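Dbv8 protein (Nonomuraea, PDB 4MFZ) probably transfers a long aliphatic acyl group from an acyl-CoA such as decanoyl-CoA to an amino group in the synthesis of glycopeptide antibiotics. Local coordinates at residues A[97-102]-A[136-141]; A[201-206]-A[245-250]; A[144-149]-A[154-159]. One frame throughout, in Å; residues are numbered along the deposited sequence.

Contact 1. Residues A[97-102]-A[136-141]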
# COMPACT_ATOMS: atom_id res chain seq x y z
N ARG A 97 -11.39 -13.06 11.61
CA ARG A 97 -10.30 -12.88 12.57
C ARG A 97 -9.24 -11.88 12.09
O ARG A 97 -8.72 -11.10 12.89
CB ARG A 97 -9.70 -14.26 12.96
CG ARG A 97 -10.70 -15.08 13.76
CD ARG A 97 -10.45 -16.59 13.77
NE ARG A 97 -11.49 -17.29 14.55
CZ ARG A 97 -12.76 -17.41 14.17
NH1 ARG A 97 -13.20 -16.91 12.98
NH2 ARG A 97 -13.62 -18.08 14.94
N ALA A 98 -8.92 -11.89 10.80
CA ALA A 98 -8.08 -10.84 10.20
C ALA A 98 -8.67 -9.44 10.41
O ALA A 98 -7.97 -8.53 10.79
CB ALA A 98 -7.86 -11.09 8.70
N HIS A 99 -9.96 -9.28 10.13
CA HIS A 99 -10.66 -8.02 10.38
C HIS A 99 -10.57 -7.61 11.85
O HIS A 99 -10.35 -6.44 12.18
CB HIS A 99 -12.11 -8.14 9.94
CG HIS A 99 -13.01 -7.09 10.51
ND1 HIS A 99 -12.93 -5.79 10.15
CD2 HIS A 99 -14.01 -7.18 11.48
CE1 HIS A 99 -13.85 -5.09 10.85
NE2 HIS A 99 -14.49 -5.94 11.67
N HIS A 100 -10.73 -8.59 12.73
CA HIS A 100 -10.69 -8.35 14.15
C HIS A 100 -9.35 -7.80 14.55
O HIS A 100 -9.31 -6.87 15.33
CB HIS A 100 -11.02 -9.63 14.95
CG HIS A 100 -11.26 -9.38 16.42
ND1 HIS A 100 -11.60 -10.37 17.28
CD2 HIS A 100 -11.24 -8.19 17.17
CE1 HIS A 100 -11.76 -9.84 18.52
NE2 HIS A 100 -11.54 -8.51 18.44
N GLU A 101 -8.27 -8.37 14.00
CA GLU A 101 -6.89 -7.95 14.26
C GLU A 101 -6.72 -6.46 13.91
O GLU A 101 -6.06 -5.74 14.66
CB GLU A 101 -5.89 -8.83 13.47
CG GLU A 101 -4.40 -8.46 13.60
CD GLU A 101 -3.44 -9.39 12.81
OE1 GLU A 101 -3.70 -9.80 11.62
OE2 GLU A 101 -2.36 -9.71 13.36
N LEU A 102 -7.36 -6.00 12.84
CA LEU A 102 -7.26 -4.60 12.39
C LEU A 102 -8.05 -3.62 13.23
O LEU A 102 -7.59 -2.50 13.43
CB LEU A 102 -7.67 -4.44 10.89
CG LEU A 102 -6.95 -5.36 9.92
CD1 LEU A 102 -7.32 -5.00 8.48
CD2 LEU A 102 -5.44 -5.29 10.10
N LEU A 136 -12.87 -4.03 2.74
CA LEU A 136 -14.29 -3.66 2.74
C LEU A 136 -14.96 -3.92 4.11
O LEU A 136 -15.70 -3.05 4.62
CB LEU A 136 -15.07 -4.39 1.65
CG LEU A 136 -14.68 -4.25 0.17
CD1 LEU A 136 -15.53 -5.19 -0.69
CD2 LEU A 136 -14.83 -2.78 -0.26
N ALA A 137 -14.66 -5.08 4.71
CA ALA A 137 -15.16 -5.42 6.06
C ALA A 137 -14.77 -4.36 7.11
O ALA A 137 -15.50 -4.11 8.05
CB ALA A 137 -14.63 -6.80 6.48
N THR A 138 -13.61 -3.75 6.94
CA THR A 138 -13.02 -2.89 7.98
C THR A 138 -13.35 -1.40 7.76
O THR A 138 -13.05 -0.56 8.61
CB THR A 138 -11.50 -3.15 8.08
OG1 THR A 138 -11.29 -4.56 8.24
CG2 THR A 138 -10.83 -2.46 9.30
N LEU A 139 -13.98 -1.09 6.63
CA LEU A 139 -14.31 0.31 6.26
C LEU A 139 -15.16 1.05 7.31
O LEU A 139 -14.84 2.18 7.63
CB LEU A 139 -15.01 0.37 4.89
CG LEU A 139 -14.37 1.21 3.79
CD1 LEU A 139 -12.88 0.96 3.78
CD2 LEU A 139 -14.95 0.89 2.42
N PRO A 140 -16.24 0.41 7.84
CA PRO A 140 -16.98 1.12 8.88
C PRO A 140 -16.16 1.48 10.13
O PRO A 140 -16.30 2.61 10.63
CB PRO A 140 -18.16 0.18 9.19
CG PRO A 140 -18.36 -0.58 7.92
CD PRO A 140 -16.96 -0.81 7.41
N ALA A 141 -15.34 0.56 10.64
CA ALA A 141 -14.42 0.87 11.74
C ALA A 141 -13.45 1.98 11.34
O ALA A 141 -13.18 2.89 12.10
CB ALA A 141 -13.62 -0.38 12.12
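His99 and Thr138 face each other where segments 97-102 and 136-141, both helical, run side by side in nearly the same direction, their axes 9.7 Å apart at closest approach with a crossing angle of -30°. The CA atoms of these two residues mark the closest backbone level, 6.1 Å apart. The imidazole of His99 spans the gap edge-first: ND1 donates to Thr138 OG1 at 2.8 Å, with an N-H...O angle of 173° and the oxygen lying in the ring plane. The first torsion of His99 (162°) sets its CG opposite the backbone N and carries the ring out to the neighbouring helix. Thr138 OG1 has a second partner, the carbonyl of Val134 one turn earlier. That oxygen can only accept, so the hydroxyl passes its own proton back along its helix while receiving the one from His99, which fixes its rotation.

Helices 89-104 and 130-148 belong to the helical N-terminal acyltransferase domain, and because they point much the same way, the chain between them has to travel back before the second begins. Helix 182-192 covers the pair, with Val189 touching both Leu102 and Thr138. Leu102 supplies the apolar part: its CB approaches Thr138 CG2 at 4.1 Å, and its CD1 lies 4.0 Å from Thr138 OG1, the two side chains crossing at roughly a right angle. Ala137 adds a methyl, its CB 4.2 Å from His99 ND1, while Pro49 and Val53 from a loop also touch His99.

Contact 2. Residues A[201-206]-A[245-250]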
# COMPACT_ATOMS: atom_id res chain seq x y z
N TYR A 201 1.22 9.91 3.45
CA TYR A 201 2.07 10.02 4.62
C TYR A 201 1.61 8.96 5.60
O TYR A 201 0.41 8.84 5.84
CB TYR A 201 1.88 11.39 5.29
CG TYR A 201 2.17 12.54 4.37
CD1 TYR A 201 1.16 13.10 3.57
CD2 TYR A 201 3.47 13.07 4.27
CE1 TYR A 201 1.43 14.15 2.70
CE2 TYR A 201 3.75 14.13 3.41
CZ TYR A 201 2.73 14.66 2.63
OH TYR A 201 3.03 15.71 1.78
N ASN A 202 2.55 8.19 6.15
CA ASN A 202 2.19 7.29 7.23
C ASN A 202 2.83 7.67 8.56
O ASN A 202 3.95 8.12 8.61
CB ASN A 202 2.43 5.83 6.88
CG ASN A 202 3.89 5.49 6.78
OD1 ASN A 202 4.57 5.94 5.85
ND2 ASN A 202 4.37 4.66 7.71
N LEU A 203 2.05 7.52 9.62
CA LEU A 203 2.48 7.88 10.94
C LEU A 203 3.37 6.75 11.42
O LEU A 203 2.87 5.69 11.77
CB LEU A 203 1.25 8.00 11.83
CG LEU A 203 0.25 9.10 11.46
CD1 LEU A 203 -1.18 8.65 11.68
CD2 LEU A 203 0.51 10.39 12.24
N ALA A 204 4.68 6.98 11.44
CA ALA A 204 5.66 5.95 11.80
C ALA A 204 6.45 6.32 13.06
O ALA A 204 6.29 7.41 13.60
CB ALA A 204 6.60 5.70 10.62
N VAL A 205 7.29 5.40 13.54
CA VAL A 205 8.32 5.76 14.52
C VAL A 205 9.67 5.24 14.01
O VAL A 205 9.73 4.17 13.43
CB VAL A 205 8.00 5.31 15.99
CG1 VAL A 205 6.50 5.30 16.26
CG2 VAL A 205 8.60 3.96 16.33
N ALA A 206 10.74 6.04 14.18
CA ALA A 206 12.09 5.69 13.69
C ALA A 206 12.75 4.66 14.62
O ALA A 206 12.15 4.29 15.63
CB ALA A 206 12.96 6.93 13.56
N PRO A 245 -2.32 15.31 17.13
CA PRO A 245 -1.37 16.07 17.96
C PRO A 245 -0.43 15.18 18.78
O PRO A 245 0.69 15.61 19.03
CB PRO A 245 -2.27 16.92 18.88
CG PRO A 245 -3.68 16.42 18.67
CD PRO A 245 -3.71 15.77 17.32
N GLU A 246 -0.86 13.97 19.17
CA GLU A 246 -0.04 13.03 19.97
C GLU A 246 1.20 12.55 19.25
O GLU A 246 2.17 12.14 19.90
CB GLU A 246 -0.79 11.73 20.36
CG GLU A 246 -2.29 11.69 20.17
CD GLU A 246 -2.70 11.54 18.71
OE1 GLU A 246 -2.24 10.60 18.02
OE2 GLU A 246 -3.51 12.37 18.28
N HIS A 247 1.14 12.52 17.92
CA HIS A 247 2.24 11.94 17.15
C HIS A 247 3.44 12.82 17.21
O HIS A 247 4.47 12.43 17.74
CB HIS A 247 1.81 11.62 15.72
CG HIS A 247 2.87 10.88 14.92
ND1 HIS A 247 3.21 9.60 15.16
CD2 HIS A 247 3.63 11.29 13.82
CE1 HIS A 247 4.17 9.22 14.28
NE2 HIS A 247 4.42 10.25 13.47
N GLY A 248 3.32 14.03 16.66
CA GLY A 248 4.36 15.08 16.75
C GLY A 248 5.58 15.02 15.82
O GLY A 248 6.64 15.51 16.19
N ALA A 249 5.44 14.44 14.62
CA ALA A 249 6.60 14.30 13.74
C ALA A 249 7.08 15.66 13.18
O ALA A 249 6.27 16.53 12.88
CB ALA A 249 6.31 13.32 12.61
N ARG A 250 8.39 15.84 13.06
CA ARG A 250 8.96 17.04 12.45
C ARG A 250 9.70 16.73 11.16
O ARG A 250 9.88 17.63 10.33
CB ARG A 250 9.87 17.79 13.43
CG ARG A 250 9.22 18.17 14.77
CD ARG A 250 7.92 18.97 14.61
NE ARG A 250 7.97 20.44 14.76
CZ ARG A 250 9.04 21.21 14.98
NH1 ARG A 250 10.27 20.70 15.09
NH2 ARG A 250 8.89 22.52 15.09
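Leu203 lays one methyl over the imidazole of His247, joining segment 201-206, which lies on strand 199-205, to the loop of segment 245-250. The geometry is that of a CH-pi contact: Leu203 CD2 lies 3.8 Å from the centroid of the His247 ring, 22° off its normal. The methyl is displaced toward the rim, being 3.6 Å from both CG and CD2 of His247. Leu203 CB follows at another part of the ring, 4.0 Å from His247 CE1, so the leucine covers the imidazole with its stem as well as with one branch.

Conformation explains the approach. In His247 the ring carbon CG stands opposite the backbone N (chi1 -174°), which extends the imidazole from the loop toward the strand. Leu203 has CG beside its own N; its second torsion, 143°, lies away from a staggered value, and in this conformation CD2 rests on the ring. Ala204 takes part through its backbone; its nitrogen is 3.7 Å from His247 CE1. The carbonyl of Ala204 is modelled doubtfully close to the same carbon, and its angle to NE2 is too poor for a hydrogen bond.

The loop links helix 226-243 to strand 251-256, closing a beta-alpha-beta crossover from the parallel neighbour 211-216 in the GNAT-like domain. Bound decanoyl-CoA is about 12 Å from the Ala204 side chain. Tyr109 meets the His247 ring edge-to-face.

His247 NE2 is hydrogen-bonded to the carbonyl of Val212, whose backbone also pairs with Ala204. Since a carbonyl only accepts, NE2 must carry a hydrogen: the buried imidazole is held to strand 211-216 by a hydrogen bond and to strand 199-205 by apolar cover.

Contact 3. Residues A[144-149]-A[154-159]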
# COMPACT_ATOMS: atom_id res chain seq x y z
N ARG A 144 -15.29 5.16 11.32
CA ARG A 144 -15.51 5.61 12.70
C ARG A 144 -14.25 6.25 13.29
O ARG A 144 -14.33 7.31 13.92
CB ARG A 144 -16.05 4.50 13.59
CG ARG A 144 -17.53 4.22 13.34
CD ARG A 144 -18.10 3.27 14.39
NE ARG A 144 -17.43 1.97 14.44
CZ ARG A 144 -17.79 0.90 13.74
NH1 ARG A 144 -18.82 0.94 12.89
NH2 ARG A 144 -17.10 -0.22 13.89
N PHE A 145 -13.08 5.63 13.09
CA PHE A 145 -11.81 6.22 13.58
C PHE A 145 -11.51 7.61 12.96
O PHE A 145 -11.16 8.56 13.67
CB PHE A 145 -10.62 5.28 13.35
CG PHE A 145 -9.31 5.84 13.85
CD1 PHE A 145 -9.12 6.07 15.22
CD2 PHE A 145 -8.29 6.16 12.97
CE1 PHE A 145 -7.94 6.63 15.71
CE2 PHE A 145 -7.09 6.70 13.45
CZ PHE A 145 -6.92 6.94 14.82
N HIS A 146 -11.62 7.72 11.65
CA HIS A 146 -11.49 8.99 10.95
C HIS A 146 -12.40 10.05 11.54
O HIS A 146 -11.91 11.13 11.86
CB HIS A 146 -11.71 8.81 9.45
CG HIS A 146 -10.49 8.30 8.68
ND1 HIS A 146 -10.38 8.45 7.34
CD2 HIS A 146 -9.32 7.65 9.11
CE1 HIS A 146 -9.22 7.90 6.93
NE2 HIS A 146 -8.57 7.40 8.00
N ALA A 147 -13.69 9.77 11.73
CA ALA A 147 -14.62 10.75 12.35
C ALA A 147 -14.21 11.21 13.74
O ALA A 147 -14.32 12.42 14.05
CB ALA A 147 -16.06 10.24 12.39
N THR A 148 -13.75 10.29 14.60
CA THR A 148 -13.33 10.70 15.95
C THR A 148 -12.16 11.68 15.86
O THR A 148 -11.97 12.48 16.77
CB THR A 148 -12.92 9.53 16.88
OG1 THR A 148 -11.65 9.00 16.46
CG2 THR A 148 -13.96 8.44 16.93
N ARG A 149 -11.36 11.57 14.80
CA ARG A 149 -10.23 12.48 14.57
C ARG A 149 -10.58 13.72 13.72
O ARG A 149 -9.69 14.52 13.41
CB ARG A 149 -9.05 11.74 13.92
CG ARG A 149 -8.40 10.69 14.79
CD ARG A 149 -8.17 11.24 16.17
NE ARG A 149 -7.50 10.27 17.02
CZ ARG A 149 -6.23 10.37 17.40
NH1 ARG A 149 -5.48 11.39 16.99
NH2 ARG A 149 -5.72 9.46 18.21
N ALA A 154 -13.55 14.31 2.33
CA ALA A 154 -12.75 14.24 1.11
C ALA A 154 -11.40 13.54 1.30
O ALA A 154 -10.97 12.78 0.42
CB ALA A 154 -12.53 15.64 0.54
N THR A 155 -10.71 13.81 2.41
CA THR A 155 -9.42 13.16 2.57
C THR A 155 -9.55 11.66 2.90
O THR A 155 -8.76 10.87 2.42
CB THR A 155 -8.39 13.97 3.42
OG1 THR A 155 -8.02 13.29 4.62
CG2 THR A 155 -8.88 15.40 3.66
N THR A 156 -10.60 11.28 3.62
CA THR A 156 -10.93 9.86 3.79
C THR A 156 -11.12 9.20 2.40
O THR A 156 -10.46 8.20 2.10
CB THR A 156 -12.21 9.67 4.62
OG1 THR A 156 -11.98 10.12 5.97
CG2 THR A 156 -12.66 8.22 4.62
N TRP A 157 -12.00 9.75 1.56
CA TRP A 157 -12.24 9.15 0.22
C TRP A 157 -11.06 9.07 -0.70
O TRP A 157 -10.87 8.05 -1.35
CB TRP A 157 -13.53 9.65 -0.46
CG TRP A 157 -14.70 8.99 0.24
CD1 TRP A 157 -15.54 9.54 1.20
CD2 TRP A 157 -15.12 7.57 0.14
NE1 TRP A 157 -16.44 8.60 1.67
CE2 TRP A 157 -16.23 7.40 1.08
CE3 TRP A 157 -14.70 6.48 -0.61
CZ2 TRP A 157 -16.89 6.19 1.23
CZ3 TRP A 157 -15.36 5.25 -0.44
CH2 TRP A 157 -16.44 5.12 0.46
N GLU A 158 -10.25 10.12 -0.73
CA GLU A 158 -9.01 10.14 -1.51
C GLU A 158 -7.97 9.14 -0.95
O GLU A 158 -7.20 8.54 -1.69
CB GLU A 158 -8.43 11.56 -1.53
CG GLU A 158 -7.11 11.69 -2.28
CD GLU A 158 -7.04 12.96 -3.13
OE1 GLU A 158 -8.10 13.36 -3.67
OE2 GLU A 158 -5.94 13.56 -3.23
N THR A 159 -7.93 9.01 0.37
CA THR A 159 -7.04 8.02 0.98
C THR A 159 -7.46 6.59 0.62
O THR A 159 -6.62 5.77 0.24
CB THR A 159 -7.07 8.21 2.50
OG1 THR A 159 -6.54 9.50 2.79
CG2 THR A 159 -6.25 7.14 3.22
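His146 and Thr156 carry this contact almost alone, burying 62 and 40 Å² of the 116 Å² between segments 144-149 and 154-159. Their CA atoms, 7.2 Å apart, are the nearest across the two segments, and their side chains come at each other from opposite directions. The meeting point is a hydrogen bond of 2.7 Å between His146 ND1 and Thr156 OG1, with an angle of 162°; the geometry allows either atom to be the donor. The hydroxyl sits at the rim of the imidazole, near its plane, and Thr156 CA lies in that plane, 4.1 Å from His146 CE1. Thr156 CG2 adds a van der Waals contact, 3.6 Å from His146 ND1, from outside the ring plane, while the hydroxyl stays at the edge.

The first torsion of His146, -82°, sets CG beside the backbone N and opposite the carbonyl carbon, and from there the ring reaches the second helix. Its other neighbours limit it too: the ring of Tyr194 meets it with planes about 35° apart, and Ile151 of the connecting loop touches both His146 and Thr156.

Thr159, one turn after Thr156, contributes a smaller share, 13 Å², without touching the first segment closely. Its hydroxyl turns back to its own helix, donating to the carbonyl of Thr155 at 2.6 Å from OG1 to O. The Thr159 backbone N reaches that oxygen from the opposite face of the carbonyl plane, and OG1 also bonds to the N of Arg195.

The arrangement is a helix-loop-helix connection: helices 130-148 and 153-160 of the N-terminal acyltransferase domain follow one another through a short loop, with one polar side-chain pair bridging them.

All three contacts are buried where they touch; contacts 1 and 3 lie among helices, contact 2 between strand and loop, with exposed residues such as Glu246 beside it. Contacts 1 and 3 draw on the same helix, 130-148, at successive places, their centres 15 Å apart, and both join a histidine ND1 to a threonine hydroxyl; the donor is settled in contact 1 and undecided in contact 3. Contact 2 belongs to the GNAT-like domain, and its histidine takes a methyl on its face instead of a hydroxyl at its edge. Contacts 2 and 3 touch through a salt bridge, Glu246 OE2 to Arg149 NH1 at 2.6 Å, linking the two domains. Contacts 1 and 2 stay about 13 Å apart at their nearest atoms.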